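Long-range contacts in PhiH1 repressor-like protein (Haloarcula marismortui ATCC 43049, PDB 3B73), which is of unknown function but, as a repressor-like winged-helix-turn-helix protein, probably binds DNA and regulates transcription: residues W10-L19 against R49-L59; L19-G28 against V66-L77. All blocks are in the same frame, centred on the assembly; numbering follows the deposited sequence. Where two conformers were deposited one is given.

Contact 1. Residues W10-L19 against R49-L59; sequences WMTIWDDRIL and RLKKLADHDLL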
loop_
_atom_site.group_PDB
_atom_site.type_symbol
_atom_site.label_atom_id
_atom_site.label_comp_id
_atom_site.label_asym_id
_atom_site.label_seq_id
_atom_site.Cartn_x
_atom_site.Cartn_y
_atom_site.Cartn_z
ATOM N N TRP B 10 -3.010 2.946 -11.017
ATOM C CA TRP B 10 -3.378 1.587 -11.407
ATOM C C TRP B 10 -3.071 0.541 -10.321
ATOM O O TRP B 10 -3.345 -0.635 -10.511
ATOM C CB TRP B 10 -2.611 1.194 -12.662
ATOM C CG TRP B 10 -1.132 1.361 -12.479
ATOM C CD1 TRP B 10 -0.396 2.486 -12.723
ATOM C CD2 TRP B 10 -0.216 0.378 -11.986
ATOM N NE1 TRP B 10 0.923 2.267 -12.396
ATOM C CE2 TRP B 10 1.062 0.980 -11.950
ATOM C CE3 TRP B 10 -0.350 -0.966 -11.570
ATOM C CZ2 TRP B 10 2.208 0.291 -11.522
ATOM C CZ3 TRP B 10 0.801 -1.653 -11.139
ATOM C CH2 TRP B 10 2.057 -1.017 -11.112
HETATM N N MSE B 11 -2.502 0.960 -9.196
HETATM C CA MSE B 11 -2.068 -0.013 -8.198
HETATM C C MSE B 11 -3.162 -0.353 -7.205
HETATM O O MSE B 11 -4.089 0.422 -6.992
HETATM C CB MSE B 11 -0.810 0.457 -7.456
HETATM C CG MSE B 11 0.406 0.620 -8.328
HETATM SE SE MSE B 11 1.928 1.199 -7.256
HETATM C CE MSE B 11 2.274 -0.447 -6.389
ATOM N N THR B 12 -3.040 -1.538 -6.612
ATOM C CA THR B 12 -3.877 -1.959 -5.504
ATOM C C THR B 12 -2.972 -2.140 -4.305
ATOM O O THR B 12 -1.748 -2.132 -4.413
ATOM C CB THR B 12 -4.543 -3.326 -5.782
ATOM O OG1 THR B 12 -3.533 -4.347 -5.853
ATOM C CG2 THR B 12 -5.314 -3.281 -7.104
ATOM N N ILE B 13 -3.558 -2.350 -3.152
ATOM C CA ILE B 13 -2.728 -2.440 -1.962
ATOM C C ILE B 13 -1.895 -3.722 -1.997
ATOM O O ILE B 13 -0.809 -3.778 -1.417
ATOM C CB ILE B 13 -3.580 -2.304 -0.675
ATOM C CG1 ILE B 13 -2.672 -2.097 0.538
ATOM C CG2 ILE B 13 -4.495 -3.496 -0.526
ATOM C CD1 ILE B 13 -3.349 -1.563 1.718
ATOM N N TRP B 14 -2.389 -4.734 -2.720
ATOM C CA TRP B 14 -1.756 -6.042 -2.763
ATOM C C TRP B 14 -0.490 -5.993 -3.586
ATOM O O TRP B 14 0.423 -6.788 -3.386
ATOM C CB TRP B 14 -2.745 -7.120 -3.254
ATOM C CG TRP B 14 -3.990 -7.062 -2.405
ATOM C CD1 TRP B 14 -5.227 -6.619 -2.788
ATOM C CD2 TRP B 14 -4.083 -7.350 -0.993
ATOM N NE1 TRP B 14 -6.088 -6.643 -1.702
ATOM C CE2 TRP B 14 -5.411 -7.094 -0.598
ATOM C CE3 TRP B 14 -3.182 -7.832 -0.042
ATOM C CZ2 TRP B 14 -5.858 -7.297 0.716
ATOM C CZ3 TRP B 14 -3.625 -8.018 1.260
ATOM C CH2 TRP B 14 -4.952 -7.753 1.622
ATOM N N ASP B 15 -0.435 -5.035 -4.497
ATOM C CA ASP B 15 0.797 -4.721 -5.202
ATOM C C ASP B 15 1.983 -4.432 -4.264
ATOM O O ASP B 15 3.082 -4.940 -4.502
ATOM C CB ASP B 15 0.573 -3.543 -6.159
ATOM C CG ASP B 15 -0.363 -3.906 -7.303
ATOM O OD1 ASP B 15 -0.534 -5.123 -7.565
ATOM O OD2 ASP B 15 -0.944 -2.986 -7.916
ATOM N N ASP B 16 1.766 -3.617 -3.229
ATOM C CA ASP B 16 2.845 -3.259 -2.307
ATOM C C ASP B 16 3.234 -4.508 -1.540
ATOM O O ASP B 16 4.424 -4.787 -1.348
ATOM C CB ASP B 16 2.423 -2.150 -1.318
ATOM C CG ASP B 16 2.693 -0.737 -1.853
ATOM O OD1 ASP B 16 2.929 -0.564 -3.065
ATOM O OD2 ASP B 16 2.638 0.220 -1.064
ATOM N N ARG B 17 2.225 -5.272 -1.133
ATOM C CA ARG B 17 2.469 -6.513 -0.403
ATOM C C ARG B 17 3.272 -7.475 -1.245
ATOM O O ARG B 17 4.289 -8.007 -0.800
ATOM C CB ARG B 17 1.164 -7.178 0.034
ATOM C CG ARG B 17 0.354 -6.341 0.986
ATOM C CD ARG B 17 1.155 -5.939 2.217
ATOM N NE ARG B 17 0.467 -4.816 2.804
ATOM C CZ ARG B 17 0.900 -3.566 2.757
ATOM N NH1 ARG B 17 2.075 -3.273 2.229
ATOM N NH2 ARG B 17 0.156 -2.614 3.274
ATOM N N ILE B 18 2.840 -7.689 -2.482
ATOM C CA ILE B 18 3.585 -8.590 -3.340
ATOM C C ILE B 18 5.008 -8.088 -3.523
ATOM O O ILE B 18 5.947 -8.864 -3.416
ATOM C CB ILE B 18 2.917 -8.751 -4.690
ATOM C CG1 ILE B 18 1.575 -9.464 -4.506
ATOM C CG2 ILE B 18 3.852 -9.476 -5.645
ATOM C CD1 ILE B 18 0.671 -9.296 -5.649
ATOM N N LEU B 19 5.181 -6.797 -3.799
ATOM C CA LEU B 19 6.541 -6.287 -3.980
ATOM C C LEU B 19 7.398 -6.510 -2.730
ATOM O O LEU B 19 8.550 -6.914 -2.827
ATOM C CB LEU B 19 6.547 -4.811 -4.377
ATOM C CG LEU B 19 6.193 -4.550 -5.832
ATOM C CD1 LEU B 19 5.922 -3.082 -6.018
ATOM C CD2 LEU B 19 7.311 -5.044 -6.783
ATOM N N ARG B 49 -2.009 -9.513 -10.656
ATOM C CA ARG B 49 -1.151 -8.458 -10.126
ATOM C C ARG B 49 0.301 -8.667 -10.531
ATOM O O ARG B 49 1.006 -7.704 -10.876
ATOM C CB ARG B 49 -1.265 -8.359 -8.602
ATOM C CG ARG B 49 -2.658 -8.016 -8.118
ATOM C CD ARG B 49 -3.384 -7.049 -9.034
ATOM N NE ARG B 49 -2.723 -5.750 -9.193
ATOM C CZ ARG B 49 -3.236 -4.763 -9.919
ATOM N NH1 ARG B 49 -4.394 -4.949 -10.536
ATOM N NH2 ARG B 49 -2.608 -3.596 -10.046
ATOM N N LEU B 50 0.762 -9.916 -10.509
ATOM C CA LEU B 50 2.132 -10.191 -10.977
ATOM C C LEU B 50 2.324 -9.717 -12.426
ATOM O O LEU B 50 3.320 -9.045 -12.762
ATOM C CB LEU B 50 2.483 -11.681 -10.842
ATOM C CG LEU B 50 2.683 -12.177 -9.403
ATOM C CD1 LEU B 50 2.734 -13.696 -9.378
ATOM C CD2 LEU B 50 3.948 -11.557 -8.753
ATOM N N LYS B 51 1.371 -10.075 -13.284
ATOM C CA LYS B 51 1.440 -9.701 -14.696
ATOM C C LYS B 51 1.480 -8.179 -14.799
ATOM O O LYS B 51 2.241 -7.617 -15.598
ATOM C CB LYS B 51 0.253 -10.287 -15.474
ATOM C CG LYS B 51 0.531 -10.594 -16.947
ATOM C CD LYS B 51 0.222 -9.397 -17.837
ATOM C CE LYS B 51 0.334 -9.739 -19.323
ATOM N NZ LYS B 51 -0.054 -8.571 -20.180
ATOM N N LYS B 52 0.688 -7.518 -13.953
ATOM C CA LYS B 52 0.591 -6.059 -13.980
ATOM C C LYS B 52 1.898 -5.400 -13.526
ATOM O O LYS B 52 2.414 -4.502 -14.183
ATOM C CB LYS B 52 -0.550 -5.593 -13.085
ATOM C CG LYS B 52 -1.123 -4.228 -13.447
ATOM C CD LYS B 52 -2.193 -4.377 -14.503
ATOM C CE LYS B 52 -2.917 -3.081 -14.755
ATOM N NZ LYS B 52 -3.628 -3.151 -16.059
ATOM N N LEU B 53 2.434 -5.864 -12.403
ATOM C CA LEU B 53 3.701 -5.360 -11.905
ATOM C C LEU B 53 4.813 -5.534 -12.937
ATOM O O LEU B 53 5.674 -4.655 -13.073
ATOM C CB LEU B 53 4.051 -6.026 -10.564
ATOM C CG LEU B 53 3.095 -5.569 -9.454
ATOM C CD1 LEU B 53 2.978 -6.575 -8.308
ATOM C CD2 LEU B 53 3.459 -4.174 -8.980
ATOM N N ALA B 54 4.788 -6.651 -13.671
ATOM C CA ALA B 54 5.805 -6.907 -14.694
ATOM C C ALA B 54 5.639 -5.961 -15.879
ATOM O O ALA B 54 6.631 -5.473 -16.445
ATOM C CB ALA B 54 5.782 -8.365 -15.151
ATOM N N ASP B 55 4.387 -5.687 -16.243
ATOM C CA ASP B 55 4.101 -4.735 -17.320
ATOM C C ASP B 55 4.670 -3.388 -16.978
ATOM O O ASP B 55 5.123 -2.661 -17.868
ATOM C CB ASP B 55 2.592 -4.616 -17.560
ATOM C CG ASP B 55 1.988 -5.902 -18.134
ATOM O OD1 ASP B 55 2.763 -6.755 -18.619
ATOM O OD2 ASP B 55 0.744 -6.056 -18.110
ATOM N N HIS B 56 4.638 -3.054 -15.689
ATOM C CA HIS B 56 5.133 -1.761 -15.225
ATOM C C HIS B 56 6.593 -1.829 -14.795
ATOM O O HIS B 56 7.111 -0.902 -14.182
ATOM C CB HIS B 56 4.243 -1.221 -14.110
ATOM C CG HIS B 56 2.870 -0.858 -14.575
ATOM N ND1 HIS B 56 2.518 0.432 -14.915
ATOM C CD2 HIS B 56 1.767 -1.615 -14.787
ATOM C CE1 HIS B 56 1.257 0.454 -15.303
ATOM N NE2 HIS B 56 0.775 -0.773 -15.230
ATOM N N ASP B 57 7.244 -2.939 -15.128
ATOM C CA ASP B 57 8.674 -3.116 -14.898
ATOM C C ASP B 57 9.083 -2.970 -13.434
ATOM O O ASP B 57 10.210 -2.617 -13.139
ATOM C CB ASP B 57 9.484 -2.163 -15.787
ATOM C CG ASP B 57 9.855 -2.786 -17.128
ATOM O OD1 ASP B 57 8.965 -3.314 -17.840
ATOM O OD2 ASP B 57 11.055 -2.749 -17.468
ATOM N N LEU B 58 8.166 -3.269 -12.524
ATOM C CA LEU B 58 8.484 -3.345 -11.111
ATOM C C LEU B 58 8.898 -4.766 -10.756
ATOM O O LEU B 58 9.583 -5.001 -9.750
ATOM C CB LEU B 58 7.276 -2.915 -10.298
ATOM C CG LEU B 58 6.873 -1.475 -10.608
ATOM C CD1 LEU B 58 5.823 -0.960 -9.613
ATOM C CD2 LEU B 58 8.100 -0.552 -10.621
ATOM N N LEU B 59 8.457 -5.709 -11.589
ATOM C CA LEU B 59 8.888 -7.093 -11.523
ATOM C C LEU B 59 9.340 -7.503 -12.917
ATOM O O LEU B 59 9.074 -6.797 -13.879
ATOM C CB LEU B 59 7.747 -8.000 -11.089
ATOM C CG LEU B 59 7.263 -7.867 -9.646
ATOM C CD1 LEU B 59 6.138 -8.851 -9.385
ATOM C CD2 LEU B 59 8.403 -8.066 -8.634
#

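Contact 2. Residues L19-G28 against V66-L77; sequences LEIIHEEGNG and VYVITEEGEAYL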
loop_
_atom_site.group_PDB
_atom_site.type_symbol
_atom_site.label_atom_id
_atom_site.label_comp_id
_atom_site.label_asym_id
_atom_site.label_seq_id
_atom_site.Cartn_x
_atom_site.Cartn_y
_atom_site.Cartn_z
ATOM N N LEU B 19 5.181 -6.797 -3.799
ATOM C CA LEU B 19 6.541 -6.287 -3.980
ATOM C C LEU B 19 7.398 -6.510 -2.730
ATOM O O LEU B 19 8.550 -6.914 -2.827
ATOM C CB LEU B 19 6.547 -4.811 -4.377
ATOM C CG LEU B 19 6.193 -4.550 -5.832
ATOM C CD1 LEU B 19 5.922 -3.082 -6.018
ATOM C CD2 LEU B 19 7.311 -5.044 -6.783
ATOM N N GLU B 20 6.816 -6.261 -1.561
ATOM C CA GLU B 20 7.514 -6.397 -0.281
ATOM C C GLU B 20 7.927 -7.847 -0.033
ATOM O O GLU B 20 9.021 -8.123 0.456
ATOM C CB GLU B 20 6.638 -5.880 0.873
ATOM C CG GLU B 20 6.483 -4.353 0.851
ATOM C CD GLU B 20 5.302 -3.840 1.671
ATOM O OE1 GLU B 20 5.178 -2.605 1.776
ATOM O OE2 GLU B 20 4.501 -4.648 2.207
ATOM N N ILE B 21 7.056 -8.773 -0.399
ATOM C CA ILE B 21 7.338 -10.179 -0.181
ATOM C C ILE B 21 8.432 -10.651 -1.119
ATOM O O ILE B 21 9.359 -11.349 -0.711
ATOM C CB ILE B 21 6.077 -11.045 -0.339
ATOM C CG1 ILE B 21 5.211 -10.926 0.922
ATOM C CG2 ILE B 21 6.460 -12.497 -0.576
ATOM C CD1 ILE B 21 3.734 -11.315 0.701
ATOM N N ILE B 22 8.344 -10.267 -2.378
ATOM C CA ILE B 22 9.365 -10.686 -3.318
ATOM C C ILE B 22 10.711 -10.026 -2.970
ATOM O O ILE B 22 11.754 -10.649 -3.082
ATOM C CB ILE B 22 8.936 -10.392 -4.759
ATOM C CG1 ILE B 22 7.750 -11.295 -5.125
ATOM C CG2 ILE B 22 10.112 -10.588 -5.724
ATOM C CD1 ILE B 22 7.265 -11.108 -6.549
ATOM N N HIS B 23 10.685 -8.777 -2.516
ATOM C CA HIS B 23 11.920 -8.098 -2.141
ATOM C C HIS B 23 12.634 -8.889 -1.047
ATOM O O HIS B 23 13.844 -9.092 -1.105
ATOM C CB HIS B 23 11.656 -6.670 -1.668
ATOM C CG HIS B 23 12.808 -6.044 -0.935
ATOM N ND1 HIS B 23 13.903 -5.507 -1.579
ATOM C CD2 HIS B 23 13.029 -5.864 0.391
ATOM C CE1 HIS B 23 14.746 -5.020 -0.685
ATOM N NE2 HIS B 23 14.239 -5.226 0.519
ATOM N N GLU B 24 11.879 -9.354 -0.063
ATOM C CA GLU B 24 12.490 -10.045 1.059
ATOM C C GLU B 24 12.844 -11.504 0.753
ATOM O O GLU B 24 13.839 -12.003 1.253
ATOM C CB GLU B 24 11.608 -9.957 2.313
ATOM C CG GLU B 24 10.518 -11.019 2.397
ATOM C CD GLU B 24 9.868 -11.113 3.775
ATOM O OE1 GLU B 24 9.527 -10.062 4.362
ATOM O OE2 GLU B 24 9.688 -12.248 4.266
ATOM N N GLU B 25 12.037 -12.180 -0.061
ATOM C CA GLU B 25 12.248 -13.600 -0.365
ATOM C C GLU B 25 13.167 -13.821 -1.561
ATOM O O GLU B 25 13.728 -14.902 -1.724
ATOM C CB GLU B 25 10.914 -14.302 -0.651
ATOM C CG GLU B 25 9.950 -14.395 0.531
ATOM C CD GLU B 25 10.488 -15.232 1.672
ATOM O OE1 GLU B 25 11.263 -16.180 1.408
ATOM O OE2 GLU B 25 10.133 -14.940 2.832
ATOM N N GLY B 26 13.289 -12.811 -2.417
ATOM C CA GLY B 26 14.102 -12.932 -3.611
ATOM C C GLY B 26 13.284 -13.232 -4.860
ATOM O O GLY B 26 13.407 -12.543 -5.877
ATOM N N ASN B 27 12.464 -14.272 -4.807
ATOM C CA ASN B 27 11.513 -14.477 -5.892
ATOM C C ASN B 27 10.132 -14.863 -5.402
ATOM O O ASN B 27 9.935 -15.178 -4.231
ATOM C CB ASN B 27 12.032 -15.498 -6.886
ATOM C CG ASN B 27 12.401 -16.788 -6.231
ATOM O OD1 ASN B 27 11.832 -17.142 -5.203
ATOM N ND2 ASN B 27 13.366 -17.505 -6.812
ATOM N N GLY B 28 9.173 -14.813 -6.310
ATOM C CA GLY B 28 7.802 -15.122 -5.968
ATOM C C GLY B 28 7.093 -15.825 -7.105
ATOM O O GLY B 28 7.471 -15.695 -8.275
ATOM N N VAL B 66 8.309 -17.828 -12.406
ATOM C CA VAL B 66 8.929 -17.120 -11.310
ATOM C C VAL B 66 9.015 -15.631 -11.672
ATOM O O VAL B 66 9.317 -15.263 -12.816
ATOM C CB VAL B 66 10.307 -17.716 -10.936
ATOM C CG1 VAL B 66 11.066 -16.775 -10.018
ATOM C CG2 VAL B 66 10.135 -19.088 -10.262
ATOM N N TYR B 67 8.695 -14.781 -10.702
ATOM C CA TYR B 67 8.862 -13.340 -10.845
ATOM C C TYR B 67 9.905 -12.854 -9.829
ATOM O O TYR B 67 10.058 -13.423 -8.741
ATOM C CB TYR B 67 7.533 -12.604 -10.642
ATOM C CG TYR B 67 6.538 -12.750 -11.765
ATOM C CD1 TYR B 67 6.372 -11.726 -12.705
ATOM C CD2 TYR B 67 5.736 -13.889 -11.876
ATOM C CE1 TYR B 67 5.451 -11.850 -13.748
ATOM C CE2 TYR B 67 4.803 -14.020 -12.922
ATOM C CZ TYR B 67 4.671 -12.992 -13.852
ATOM O OH TYR B 67 3.763 -13.089 -14.886
ATOM N N VAL B 68 10.612 -11.794 -10.201
ATOM C CA VAL B 68 11.707 -11.275 -9.411
ATOM C C VAL B 68 11.647 -9.741 -9.483
ATOM O O VAL B 68 11.201 -9.182 -10.493
ATOM C CB VAL B 68 13.052 -11.830 -9.971
ATOM C CG1 VAL B 68 14.114 -10.750 -10.037
ATOM C CG2 VAL B 68 13.522 -13.037 -9.164
ATOM N N ILE B 69 12.088 -9.050 -8.435
ATOM C CA ILE B 69 11.994 -7.577 -8.425
ATOM C C ILE B 69 13.023 -6.903 -9.356
ATOM O O ILE B 69 14.068 -7.479 -9.639
ATOM C CB ILE B 69 12.069 -7.010 -6.966
ATOM C CG1 ILE B 69 11.584 -5.563 -6.925
ATOM C CG2 ILE B 69 13.496 -7.133 -6.364
ATOM C CD1 ILE B 69 10.990 -5.120 -5.574
ATOM N N THR B 70 12.706 -5.708 -9.867
ATOM C CA THR B 70 13.656 -4.928 -10.658
ATOM C C THR B 70 14.238 -3.771 -9.831
ATOM O O THR B 70 13.799 -3.524 -8.710
ATOM C CB THR B 70 12.972 -4.320 -11.891
ATOM O OG1 THR B 70 11.958 -3.416 -11.444
ATOM C CG2 THR B 70 12.330 -5.408 -12.759
ATOM N N GLU B 71 15.210 -3.062 -10.397
ATOM C CA GLU B 71 15.763 -1.885 -9.743
ATOM C C GLU B 71 14.647 -0.875 -9.507
ATOM O O GLU B 71 14.552 -0.274 -8.433
ATOM C CB GLU B 71 16.878 -1.252 -10.589
ATOM C CG GLU B 71 17.864 -2.241 -11.188
ATOM C CD GLU B 71 17.505 -2.652 -12.612
ATOM O OE1 GLU B 71 16.595 -3.501 -12.805
ATOM O OE2 GLU B 71 18.155 -2.122 -13.542
ATOM N N GLU B 72 13.802 -0.692 -10.522
ATOM C CA GLU B 72 12.656 0.211 -10.415
ATOM C C GLU B 72 11.693 -0.236 -9.324
ATOM O O GLU B 72 11.159 0.591 -8.583
ATOM C CB GLU B 72 11.923 0.345 -11.752
ATOM C CG GLU B 72 12.170 -0.805 -12.704
ATOM C CD GLU B 72 13.448 -0.656 -13.492
ATOM O OE1 GLU B 72 14.322 -1.537 -13.373
ATOM O OE2 GLU B 72 13.584 0.342 -14.230
ATOM N N GLY B 73 11.473 -1.546 -9.220
ATOM C CA GLY B 73 10.631 -2.069 -8.164
ATOM C C GLY B 73 11.229 -1.725 -6.816
ATOM O O GLY B 73 10.510 -1.312 -5.907
ATOM N N GLU B 74 12.547 -1.897 -6.681
ATOM C CA GLU B 74 13.249 -1.590 -5.424
ATOM C C GLU B 74 13.193 -0.108 -5.117
ATOM O O GLU B 74 12.869 0.291 -4.009
ATOM C CB GLU B 74 14.722 -1.979 -5.525
ATOM C CG GLU B 74 14.989 -3.438 -5.727
ATOM C CD GLU B 74 15.731 -4.046 -4.573
ATOM O OE1 GLU B 74 16.961 -4.240 -4.709
ATOM O OE2 GLU B 74 15.088 -4.312 -3.533
ATOM N N ALA B 75 13.527 0.701 -6.118
ATOM C CA ALA B 75 13.533 2.140 -5.957
ATOM C C ALA B 75 12.141 2.600 -5.559
ATOM O O ALA B 75 11.982 3.520 -4.734
ATOM C CB ALA B 75 13.971 2.817 -7.258
ATOM N N TYR B 76 11.129 1.957 -6.148
ATOM C CA TYR B 76 9.734 2.318 -5.831
ATOM C C TYR B 76 9.427 2.096 -4.339
ATOM O O TYR B 76 8.899 2.981 -3.663
ATOM C CB TYR B 76 8.726 1.533 -6.699
ATOM C CG TYR B 76 7.342 1.561 -6.074
ATOM C CD1 TYR B 76 6.557 2.721 -6.139
ATOM C CD2 TYR B 76 6.834 0.447 -5.373
ATOM C CE1 TYR B 76 5.285 2.781 -5.530
ATOM C CE2 TYR B 76 5.554 0.496 -4.770
ATOM C CZ TYR B 76 4.785 1.667 -4.870
ATOM O OH TYR B 76 3.544 1.760 -4.269
ATOM N N LEU B 77 9.739 0.902 -3.832
ATOM C CA LEU B 77 9.545 0.632 -2.399
ATOM C C LEU B 77 10.232 1.695 -1.508
ATOM O O LEU B 77 9.737 2.019 -0.419
ATOM C CB LEU B 77 10.039 -0.778 -2.045
ATOM C CG LEU B 77 9.297 -1.928 -2.741
ATOM C CD1 LEU B 77 9.925 -3.277 -2.442
ATOM C CD2 LEU B 77 7.822 -1.951 -2.348
HETATM O O HOH W 1 14.219 -10.027 -6.034
#

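Contact 1. Residues W10-L19 against R49-L59
Asp15 OD2 is gripped by two N-H groups, one from each side of the contact. Arg49 NH2 donates to the syn lone pair of Asp15 OD2 at 2.8 Å, while the backbone N of Thr12 reaches the same oxygen from above the carboxylate plane, the return bond of a capping box at the start of helix 13-25. Arg49 also gives NE to Asp15 OD1 at 2.8 Å in a nearly straight bond (165°), making a side-on, two-pronged salt bridge with carboxylate and guanidinium nearly coplanar. The arginine chain, bent at chi2 and chi3, curls its guanidinium across to Asp15. Its NH2 makes a third, more bent bond to Trp10 O at 3.1 Å, and Thr12 CG2 lies over the centre of one guanidinium face. A leucine in place of Arg49 would probably leave the buried Asp15 carboxylate without its countercharge and Trp10 O without this donor.

Next to this cluster the six-membered ring of Trp10 stacks face to face on His56, centroids 3.5 Å apart and planes 11° apart. Met11 CG sits near the rim of the opposite indole face, and Leu53 CD2 and Leu58 CD1 touch the ring edge at CH2; the indole NE1 bonds to Ala83 O. Deeper in, Ile18 CG2 meets Leu50 CD2 at 3.7 Å, and Leu19 splits its two methyls, CD1 going to Leu53 CD2 and CD2 to Leu59 CD2.

Helix 43-55, probably the recognition helix of this winged helix-turn-helix, ends in a Schellman motif at Asp57, which turns the chain into strand 59-62. Helix 13-25 packs behind it, the two segments crossing at -80°, with helix 30-34 packing on Ile18 and Leu50, and helix 71-77 on Met11 and Leu19.

Contact 2. Residues L19-G28 against V66-L77
The antiparallel sheet of the winged-helix domain gains its short outer strand here, where the chain leaving helix 13-25 pairs with strand 66-69. Gly28 and Tyr67 form a hydrogen-bonded pair: Gly28 N donates to Tyr67 O, and Tyr67 N returns a nearly straight bond (174°) to Gly28 O at 2.9 Å. A side chain at Gly28 would run into Ile22 CG1, while Gly26, with positive phi, takes the chain out of the helix. Beside the pair, Asn27 CB rests against Val66 CG1 at 3.5 Å and also touches Val68 CG2. A water donates to Gly26 O at 2.6 Å and weakly accepts from Ile69 N, bridging the helix end and the strand.

The helix itself lies across the strand at -87°. With its CG2 branch set opposite the backbone N, Ile22 directs that methyl at the strand backbone, within 3.7 Å of Ile69 N. Ile69 CD1 reaches Leu19 CD2 at 3.9 Å, the two side chains crossing at about a right angle, and Leu19 CD1 touches Tyr76 CD2. Leu77 uses both methyls, CD2 on Leu19 CB and CD1 on His23 CB. At the exposed margin, His23 ND1 makes a short but bent, weak hydrogen bond to Glu74 OE2, which meets the imidazole at its edge.

Thr70 OG1 caps helix 71-77 by accepting from Gly73 N. A first helix followed by a short strand that pairs with the second strand of the wing hairpin, 59-62 and 66-69, is the topology of winged-helix domains.

Overall arrangement
Helix 13-25 serves both contacts, and Leu19 belongs to each, packing against the end of helix 43-55 in one and strand 66-69 and helix 71-77 in the other. Contact 1, about 4 Å from the chain centre, is buried and combines leucine and isoleucine packing with a buried-carboxylate ion pair and an aromatic stack. Contact 2, its centre about 10 Å from that of contact 1, is partly buried: backbone pairing and aliphatic packing grade into a weak polar bond at the surface. The two meet through probable hydrogen bonds, Asp57 O with Thr70 OG1 and Asp16 OD1 with Tyr76 OH. Both touch the second subunit; in contact 1 Arg17 and Asp16 form salt bridges with that subunit's Asp16 and Arg17.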